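Local coordinates for uncharacterized protein SPOA0173 (Silicibacter pomeroyi, PDB 3EYT) that is of unknown function but has a thioredoxin-like fold and may act as an oxidoreductase, perhaps with an antioxidant role, at residues 30-35 and 61-66; 119-124 and 132-137; 123-128 and 151-156. One frame throughout, in Å; residues are numbered along the deposited sequence.

Contact 1 (30-35 and 61-66); sequences VIVIEA and DKVAVL
A beta-alpha-beta unit of the thioredoxin-like core brings strand 30-35 beside strand 63-66 as parallel neighbours, joined in the chain by the crossover helix 41-57. The pairing is regular: V30 faces V63, I31 faces A64, V32 faces V65 and I33 faces L66. Five backbone bonds alternate between the segments. The straightest runs from V32 N to A64 O (2.8 Å, 175° at the hydrogen), and the longest, V30 N to K62 O at 3.2 Å, uses the carbonyl just before the second strand begins. On one face V32 carries the packing. Its CG1 stands anti to the backbone N (chi1 178°), which swings CG2 back to meet V63 CG1 at 4.0 Å, the two valines crossing at a slant; V65 CG2 lies farther along, 4.4 Å from V32 CB. On the other face L66 reaches back past its own partner, so that its CD1 meets I31 CG2 at 4.1 Å, while its CB lies near I33 CG1. A64, with just a methyl, probably allows these two longer side chains to meet beside it. Strand 120-124 pairs with the far edge of 30-35. V54 of helix 41-57 packs on V32 and V65, and helix 140-151 lays L151 on V30 and V63, putting both helices against the valine face of the central sheet.

Contact 2 (119-124 and 132-137); sequences PSLLLI and AHHFGD
L122 and H133 make the closest side-chain packing of this hairpin, standing side by side and pointing the same way. The imidazole, its CG anti to the backbone N (chi1 -180°), offers one face to L122 CD1, which sits over the ring centre in a CH-pi contact 3.5 Å from the centroid and 14° off the ring normal. S120 CB comes to the edge of the same ring. Between the backbones the strands are tightly joined: L121 and H134 form a hydrogen-bonded pair, with L121 N to H134 O and H134 N to L121 O both 2.7 Å. Toward the turn the grip slackens, for A132 N reaches L123 O at 3.3 Å. The solvent side belongs to H133 and F135. A water bridges S120 OG and H133 NE2, 2.8 Å from each, and donates to the serine, whose hydroxyl is also bonded to G117 O. F135 is exposed and touches the other segment mainly through CD1, 3.5 Å from P119 O. On the opposite face L123 CB rests on A132 CB, and H134 NE2 is hydrogen-bonded to E146 OE1 of helix 140-151. P119 follows a cis peptide bond, and its carbonyl accepts G136 N. A cis-proline just before this strand and touching C43, within a probable CxxC motif, is a hallmark of the thioredoxin fold, here leading into its antiparallel beta hairpin.

Contact 3 (123-128 and 151-156); sequences LIDKAG and LGEAAP
K126 reaches across to the C-terminal tail with its side chain fully extended beyond CG, and its ammonium ends among carbonyls at and just beyond the end of helix 140-151. NZ donates to two of them from different directions. E153 O, 2.7 Å from NZ, is met almost end-on, with a C=O...N angle of 170°. L151 O, at 3.1 Å from NZ, is approached from above its carbonyl plane, and so off its lone pairs. The first torsion (chi1 -60°) sets CG opposite the carbonyl carbon of K126 and sends the chain along the tail, where CD passes near A155 CA. At the other end of the residue P156 closes over the backbone: its CG lies 3.4 Å from K126 O, and its CD rests near K126 CB. The carboxylates of D125 and E153 approach at a slant, their planes 57° apart and D125 OD2 4.2 Å from E153 OE1. R131 forms a salt bridge with each acid, which probably offsets their mutual repulsion. A water adds a further tie, accepting from K126 N and donating to E153 OE1, 3.0 Å from either atom. D125 also shapes its own type I turn, with OD1 bonded to D129 N and weakly to A127 N. Without the long chain, as with an alanine at K126, the carbonyls of L151 and E153 would probably lose their ammonium partner and the tail could swing more freely from the turn. The tail is thus tied in part by its main-chain oxygens: one lysine charge is set against carbonyl dipoles, including that of L151, near the C-terminal end of the helix, where a positive charge would probably interact favourably with the helix dipole, while the acids answer to an arginine beside them.

The three contacts illustrate how chemistry follows depth within one sheet. Contact 1 is buried core, where parallel strands meet through aliphatic side chains on both faces. Contact 2 is half buried: the same strand 120-124 that borders 30-35, with I33 N bonded to L122 O, turns its other edge to an antiparallel partner, and imidazoles and a water enter. Contact 3 lies at the surface, where the chain running on from that strand meets the tail through a lysine, carbonyls and acids. The segments of contacts 2 and 3 overlap at L123 and I124, though neither residue meets the tail, and the contact centres lie about 17 Å apart; I31 O, probably bonded to I124 N, links contact 1 to contact 3.

Contact 1 (30-35 and 61-66)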
# COMPACT_ATOMS: atom_id res chain seq x y z
N VAL C 30 10.97 30.75 9.83
CA VAL C 30 10.50 30.68 8.46
C VAL C 30 10.41 29.18 8.14
O VAL C 30 11.27 28.38 8.54
CB VAL C 30 11.44 31.47 7.52
CG1 VAL C 30 11.10 31.23 6.05
CG2 VAL C 30 11.37 32.97 7.85
N ILE C 31 9.33 28.77 7.50
CA ILE C 31 9.13 27.35 7.21
C ILE C 31 9.07 27.14 5.69
O ILE C 31 8.34 27.87 4.98
CB ILE C 31 7.84 26.83 7.87
CG1 ILE C 31 7.80 27.22 9.35
CG2 ILE C 31 7.68 25.31 7.69
CD1 ILE C 31 6.44 27.05 9.99
N VAL C 32 9.86 26.19 5.20
CA VAL C 32 9.83 25.81 3.80
C VAL C 32 9.25 24.41 3.73
O VAL C 32 9.78 23.49 4.36
CB VAL C 32 11.26 25.77 3.19
CG1 VAL C 32 11.22 25.32 1.74
CG2 VAL C 32 11.94 27.13 3.32
N ILE C 33 8.16 24.25 2.99
CA ILE C 33 7.56 22.94 2.81
C ILE C 33 7.66 22.48 1.37
O ILE C 33 7.20 23.15 0.46
CB ILE C 33 6.07 22.91 3.24
CG1 ILE C 33 5.91 23.45 4.66
CG2 ILE C 33 5.45 21.49 3.13
CD1 ILE C 33 4.39 23.64 5.08
N GLU C 34 8.23 21.30 1.18
CA GLU C 34 8.32 20.70 -0.14
C GLU C 34 7.28 19.57 -0.21
O GLU C 34 7.42 18.55 0.47
CB GLU C 34 9.75 20.19 -0.37
CG GLU C 34 9.98 19.38 -1.62
CD GLU C 34 9.89 20.19 -2.90
OE1 GLU C 34 10.05 21.44 -2.88
OE2 GLU C 34 9.63 19.57 -3.95
N ALA C 35 6.25 19.78 -1.03
CA ALA C 35 5.18 18.81 -1.23
C ALA C 35 5.56 18.03 -2.47
O ALA C 35 5.85 18.61 -3.53
CB ALA C 35 3.85 19.49 -1.42
N ASP C 61 18.04 26.70 13.26
CA ASP C 61 17.40 27.54 14.28
C ASP C 61 16.52 28.61 13.64
O ASP C 61 15.56 29.07 14.25
CB ASP C 61 18.42 28.16 15.25
CG ASP C 61 19.27 29.22 14.60
OD1 ASP C 61 19.43 29.22 13.36
OD2 ASP C 61 19.80 30.08 15.34
N LYS C 62 16.83 28.97 12.40
CA LYS C 62 16.12 30.04 11.73
C LYS C 62 15.09 29.56 10.72
O LYS C 62 14.03 30.18 10.57
CB LYS C 62 17.10 30.99 11.06
CG LYS C 62 17.92 31.82 12.04
CD LYS C 62 18.92 32.73 11.29
CE LYS C 62 19.94 33.41 12.23
NZ LYS C 62 19.27 33.87 13.48
N VAL C 63 15.42 28.47 10.01
CA VAL C 63 14.59 27.96 8.92
C VAL C 63 14.29 26.48 9.17
O VAL C 63 15.21 25.66 9.38
CB VAL C 63 15.29 28.13 7.54
CG1 VAL C 63 14.45 27.50 6.39
CG2 VAL C 63 15.56 29.61 7.28
N ALA C 64 13.01 26.15 9.20
CA ALA C 64 12.60 24.73 9.22
C ALA C 64 12.30 24.29 7.79
O ALA C 64 11.63 25.00 7.03
CB ALA C 64 11.36 24.53 10.13
N VAL C 65 12.78 23.10 7.43
CA VAL C 65 12.48 22.51 6.14
C VAL C 65 11.75 21.19 6.40
O VAL C 65 12.25 20.33 7.13
CB VAL C 65 13.77 22.24 5.30
CG1 VAL C 65 13.42 21.52 3.96
CG2 VAL C 65 14.52 23.52 5.01
N LEU C 66 10.58 21.06 5.80
CA LEU C 66 9.68 19.91 6.00
C LEU C 66 9.35 19.33 4.65
O LEU C 66 9.16 20.09 3.70
CB LEU C 66 8.34 20.35 6.60
CG LEU C 66 8.38 21.16 7.88
CD1 LEU C 66 6.99 21.38 8.40
CD2 LEU C 66 9.30 20.46 8.93

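Contact 2 (119-124 and 132-137)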
# COMPACT_ATOMS: atom_id res chain seq x y z
N PRO C 119 6.20 18.87 -8.01
CA PRO C 119 6.50 19.41 -6.69
C PRO C 119 5.92 20.81 -6.48
O PRO C 119 5.77 21.58 -7.43
CB PRO C 119 8.05 19.44 -6.65
CG PRO C 119 8.43 19.77 -8.09
CD PRO C 119 7.34 18.99 -8.95
N SER C 120 5.54 21.10 -5.25
CA SER C 120 5.19 22.46 -4.86
C SER C 120 6.03 22.86 -3.69
O SER C 120 6.32 22.04 -2.81
CB SER C 120 3.70 22.56 -4.51
OG SER C 120 2.95 22.32 -5.69
N LEU C 121 6.42 24.13 -3.67
CA LEU C 121 7.20 24.63 -2.57
C LEU C 121 6.41 25.76 -1.92
O LEU C 121 5.96 26.69 -2.61
CB LEU C 121 8.60 25.07 -3.06
CG LEU C 121 9.61 25.28 -1.91
CD1 LEU C 121 11.01 24.99 -2.27
CD2 LEU C 121 9.51 26.69 -1.38
N LEU C 122 6.19 25.63 -0.60
CA LEU C 122 5.41 26.62 0.14
C LEU C 122 6.31 27.30 1.15
O LEU C 122 7.15 26.63 1.78
CB LEU C 122 4.25 25.97 0.89
CG LEU C 122 3.13 25.13 0.23
CD1 LEU C 122 2.14 26.00 -0.46
CD2 LEU C 122 3.62 24.02 -0.71
N LEU C 123 6.15 28.61 1.31
CA LEU C 123 6.91 29.40 2.26
C LEU C 123 5.97 30.09 3.23
O LEU C 123 5.10 30.87 2.81
CB LEU C 123 7.71 30.52 1.59
CG LEU C 123 9.09 30.34 0.95
CD1 LEU C 123 9.73 31.75 0.92
CD2 LEU C 123 9.97 29.35 1.69
N ILE C 124 6.19 29.81 4.51
CA ILE C 124 5.41 30.34 5.60
C ILE C 124 6.28 31.26 6.46
O ILE C 124 7.38 30.89 6.88
CB ILE C 124 4.80 29.20 6.45
CG1 ILE C 124 3.80 28.39 5.60
CG2 ILE C 124 4.11 29.73 7.72
CD1 ILE C 124 3.46 27.05 6.23
N ALA C 132 4.53 32.41 -0.02
CA ALA C 132 4.81 32.03 -1.39
C ALA C 132 4.36 30.60 -1.60
O ALA C 132 4.34 29.81 -0.67
CB ALA C 132 6.30 32.17 -1.75
N HIS C 133 4.04 30.29 -2.85
CA HIS C 133 3.51 28.98 -3.20
C HIS C 133 3.92 28.74 -4.65
O HIS C 133 3.31 29.28 -5.57
CB HIS C 133 1.99 28.98 -3.00
CG HIS C 133 1.33 27.67 -3.32
ND1 HIS C 133 -0.01 27.45 -3.08
CD2 HIS C 133 1.81 26.52 -3.86
CE1 HIS C 133 -0.33 26.23 -3.46
NE2 HIS C 133 0.75 25.64 -3.94
N HIS C 134 4.97 27.94 -4.83
CA HIS C 134 5.56 27.70 -6.15
C HIS C 134 5.25 26.31 -6.62
O HIS C 134 5.44 25.36 -5.88
CB HIS C 134 7.07 27.84 -6.10
CG HIS C 134 7.53 29.19 -5.66
ND1 HIS C 134 7.35 30.33 -6.42
CD2 HIS C 134 8.17 29.60 -4.53
CE1 HIS C 134 7.86 31.37 -5.78
NE2 HIS C 134 8.38 30.95 -4.64
N PHE C 135 4.84 26.19 -7.88
CA PHE C 135 4.52 24.91 -8.47
C PHE C 135 5.56 24.62 -9.54
O PHE C 135 5.76 25.43 -10.44
CB PHE C 135 3.11 24.96 -9.07
CG PHE C 135 2.77 23.74 -9.88
CD1 PHE C 135 3.03 22.47 -9.39
CD2 PHE C 135 2.18 23.87 -11.15
CE1 PHE C 135 2.74 21.32 -10.14
CE2 PHE C 135 1.85 22.73 -11.91
CZ PHE C 135 2.15 21.43 -11.39
N GLY C 136 6.25 23.48 -9.46
CA GLY C 136 7.25 23.14 -10.48
C GLY C 136 8.62 23.78 -10.26
O GLY C 136 9.13 23.82 -9.13
N ASP C 137 9.22 24.28 -11.34
CA ASP C 137 10.61 24.74 -11.30
C ASP C 137 10.70 26.04 -10.52
O ASP C 137 9.83 26.90 -10.63
CB ASP C 137 11.16 24.95 -12.72
CG ASP C 137 11.57 23.64 -13.38
OD1 ASP C 137 11.77 22.64 -12.64
OD2 ASP C 137 11.70 23.61 -14.63
O HOH W 1 0.80 24.10 -6.25

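Contact 3 (123-128 and 151-156)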
# COMPACT_ATOMS: atom_id res chain seq x y z
N LEU C 123 6.15 28.61 1.31
CA LEU C 123 6.91 29.40 2.26
C LEU C 123 5.97 30.09 3.23
O LEU C 123 5.10 30.87 2.81
CB LEU C 123 7.71 30.52 1.59
CG LEU C 123 9.09 30.34 0.95
CD1 LEU C 123 9.73 31.75 0.92
CD2 LEU C 123 9.97 29.35 1.69
N ILE C 124 6.19 29.81 4.51
CA ILE C 124 5.41 30.34 5.60
C ILE C 124 6.28 31.26 6.46
O ILE C 124 7.38 30.89 6.88
CB ILE C 124 4.80 29.20 6.45
CG1 ILE C 124 3.80 28.39 5.60
CG2 ILE C 124 4.11 29.73 7.72
CD1 ILE C 124 3.46 27.05 6.23
N ASP C 125 5.77 32.46 6.71
CA ASP C 125 6.55 33.46 7.45
C ASP C 125 6.59 33.16 8.95
O ASP C 125 5.92 32.25 9.41
CB ASP C 125 6.08 34.88 7.12
CG ASP C 125 4.69 35.22 7.67
OD1 ASP C 125 4.16 34.52 8.57
OD2 ASP C 125 4.13 36.24 7.20
N LYS C 126 7.38 33.93 9.70
CA LYS C 126 7.51 33.75 11.17
C LYS C 126 6.18 33.86 11.93
O LYS C 126 6.05 33.39 13.06
CB LYS C 126 8.45 34.81 11.73
CG LYS C 126 9.82 34.77 11.17
CD LYS C 126 10.71 35.71 11.97
CE LYS C 126 11.99 35.87 11.23
NZ LYS C 126 12.88 36.84 11.91
N ALA C 127 5.20 34.51 11.31
CA ALA C 127 3.89 34.69 11.95
C ALA C 127 2.88 33.58 11.60
O ALA C 127 1.75 33.63 12.07
CB ALA C 127 3.32 36.07 11.62
N GLY C 128 3.29 32.60 10.78
CA GLY C 128 2.41 31.50 10.40
C GLY C 128 1.60 31.74 9.14
O GLY C 128 0.72 30.93 8.79
N LEU C 151 13.08 36.15 6.71
CA LEU C 151 14.02 36.17 7.83
C LEU C 151 14.29 37.60 8.32
O LEU C 151 14.58 37.80 9.51
CB LEU C 151 15.35 35.50 7.47
CG LEU C 151 15.33 33.98 7.31
CD1 LEU C 151 16.72 33.52 6.90
CD2 LEU C 151 14.88 33.31 8.61
N GLY C 152 14.18 38.57 7.43
CA GLY C 152 14.38 39.99 7.77
C GLY C 152 13.28 40.60 8.63
O GLY C 152 13.48 41.65 9.25
N GLU C 153 12.12 39.94 8.67
CA GLU C 153 10.95 40.43 9.40
C GLU C 153 11.07 40.17 10.91
O GLU C 153 11.70 39.19 11.34
CB GLU C 153 9.67 39.80 8.84
CG GLU C 153 9.37 40.24 7.42
CD GLU C 153 8.07 39.68 6.84
OE1 GLU C 153 7.50 38.67 7.34
OE2 GLU C 153 7.60 40.28 5.84
N ALA C 154 10.45 41.04 11.69
CA ALA C 154 10.51 40.98 13.15
C ALA C 154 9.76 39.76 13.63
O ALA C 154 8.75 39.37 13.03
CB ALA C 154 9.90 42.23 13.75
N ALA C 155 10.28 39.16 14.71
CA ALA C 155 9.65 38.02 15.36
C ALA C 155 8.25 38.40 15.86
O ALA C 155 8.00 39.57 16.12
CB ALA C 155 10.52 37.55 16.52
N PRO C 156 7.33 37.42 15.97
CA PRO C 156 6.02 37.70 16.55
C PRO C 156 6.04 37.54 18.08
O PRO C 156 7.07 37.15 18.64
CB PRO C 156 5.13 36.62 15.93
CG PRO C 156 6.06 35.45 15.77
CD PRO C 156 7.44 36.03 15.50
O HOH W 2 8.84 36.30 8.55